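Local coordinates for protein putative hydrolase (Burkholderia cenocepacia, PDB 4X00) that is a putative aryl esterase of the alpha/beta hydrolase fold, probably hydrolysing ester bonds, although its natural substrate is not established, at residues L232-A235 with K236-I239. Residues are numbered along the deposited sequence; the frame is centred on the assembly and turned at random.
Sequences LVKA and KPSI. With EDO (1,2-ethanediol), chain G.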
loop_
_atom_site.group_PDB
_atom_site.type_symbol
_atom_site.label_atom_id
_atom_site.label_comp_id
_atom_site.label_asym_id
_atom_site.label_seq_id
_atom_site.Cartn_x
_atom_site.Cartn_y
_atom_site.Cartn_z
ATOM N N LEU A 232 5.775 -12.772 -1.966
ATOM C CA LEU A 232 5.545 -12.366 -0.585
ATOM C C LEU A 232 4.115 -12.611 -0.175
ATOM O O LEU A 232 3.867 -13.153 0.907
ATOM C CB LEU A 232 5.923 -10.899 -0.374
ATOM C CG LEU A 232 7.434 -10.658 -0.399
ATOM C CD1 LEU A 232 7.724 -9.180 -0.512
ATOM C CD2 LEU A 232 8.139 -11.237 0.854
ATOM N N VAL A 233 3.171 -12.218 -1.024
ATOM C CA VAL A 233 1.758 -12.473 -0.755
ATOM C C VAL A 233 1.306 -13.547 -1.735
ATOM O O VAL A 233 1.602 -13.430 -2.927
ATOM C CB VAL A 233 0.909 -11.183 -0.907
ATOM C CG1 VAL A 233 -0.585 -11.506 -0.812
ATOM C CG2 VAL A 233 1.300 -10.148 0.173
ATOM N N LYS A 234 0.640 -14.597 -1.246
ATOM C CA LYS A 234 0.126 -15.654 -2.126
ATOM C C LYS A 234 -1.069 -15.098 -2.910
ATOM O O LYS A 234 -2.132 -14.844 -2.344
ATOM C CB LYS A 234 -0.292 -16.910 -1.340
ATOM C CG LYS A 234 0.867 -17.626 -0.617
ATOM C CD LYS A 234 0.340 -18.754 0.244
ATOM C CE LYS A 234 1.471 -19.549 0.864
ATOM N NZ LYS A 234 0.914 -20.566 1.785
ATOM N N ALA A 235 -0.875 -14.901 -4.210
ATOM C CA ALA A 235 -1.846 -14.165 -5.042
ATOM C C ALA A 235 -3.201 -14.863 -5.128
ATOM O O ALA A 235 -4.227 -14.271 -4.761
ATOM C CB ALA A 235 -1.279 -13.950 -6.452
ATOM N N LYS A 236 -3.227 -16.097 -5.624
ATOM C CA LYS A 236 -4.535 -16.716 -5.795
ATOM C C LYS A 236 -5.268 -16.950 -4.459
ATOM O O LYS A 236 -6.459 -16.674 -4.373
ATOM C CB LYS A 236 -4.412 -18.011 -6.604
ATOM C CG LYS A 236 -4.028 -17.730 -8.054
ATOM C CD LYS A 236 -4.013 -19.007 -8.867
ATOM C CE LYS A 236 -3.683 -18.718 -10.319
ATOM N NZ LYS A 236 -3.780 -19.956 -11.125
ATOM N N PRO A 237 -4.568 -17.400 -3.403
ATOM C CA PRO A 237 -5.319 -17.594 -2.156
ATOM C C PRO A 237 -5.805 -16.277 -1.546
ATOM O O PRO A 237 -6.882 -16.255 -0.968
ATOM C CB PRO A 237 -4.299 -18.288 -1.246
ATOM C CG PRO A 237 -3.396 -19.035 -2.218
ATOM C CD PRO A 237 -3.260 -18.092 -3.378
ATOM N N SER A 238 -5.045 -15.198 -1.693
ATOM C CA SER A 238 -5.493 -13.913 -1.180
ATOM C C SER A 238 -6.715 -13.419 -1.949
ATOM O O SER A 238 -7.680 -12.942 -1.350
ATOM C CB SER A 238 -4.355 -12.910 -1.256
ATOM O OG SER A 238 -3.356 -13.253 -0.307
ATOM N N ILE A 239 -6.659 -13.510 -3.279
ATOM C CA ILE A 239 -7.790 -13.121 -4.112
ATOM C C ILE A 239 -9.015 -13.948 -3.754
ATOM O O ILE A 239 -10.113 -13.405 -3.599
ATOM C CB ILE A 239 -7.446 -13.266 -5.604
ATOM C CG1 ILE A 239 -6.461 -12.168 -6.015
ATOM C CG2 ILE A 239 -8.730 -13.139 -6.471
ATOM C CD1 ILE A 239 -5.810 -12.419 -7.351
HETATM C C1 EDO G . 2.160 -17.686 -4.983
HETATM O O1 EDO G . 0.877 -17.941 -4.416
HETATM C C2 EDO G . 2.083 -16.600 -6.046
HETATM O O2 EDO G . 1.738 -15.347 -5.478
#
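S238 reaches back to the carbonyl of K234 with both its hydroxyl and its backbone N-H. Its OG donates to K234 O at 2.9 Å, and its backbone N donates to the same oxygen at 3.0 Å; the two come in from opposite faces of the carbonyl plane, the hydroxyl tilted further from it than the N-H. What swings OG round to this oxygen is a chi1 of -70°, which sets it beside the serine's own backbone N. From the loop side, V233 lays CG1 against the hydroxyl, 3.3 Å from S238 OG. P237 fits into the first turn with its ring alongside the start of the K234 side chain, CD 3.8 Å from K234 CB, while the rest of that lysine runs out extended to P144, whose carbonyl takes a hydrogen bond from NZ. K234 is the N-cap of helix 235-245, in the crossover from strand 222-227 to strand 250-254 of the alpha/beta hydrolase sheet. The loop leading in carries D230, probably the acid of a Ser-His-Asp triad with S112 and H259; V233 also touches H259. One residue past S238, I239 N makes a nearly straight bond (171°) to A235 O, and I239 CG1 packs 3.3 Å from that same oxygen. At the start of the helix, A235 N donates to O2 of a 1,2-ethanediol at 2.9 Å, probably picked up from the crystallisation liquor and also hydrogen-bonded to the backbone O of D230.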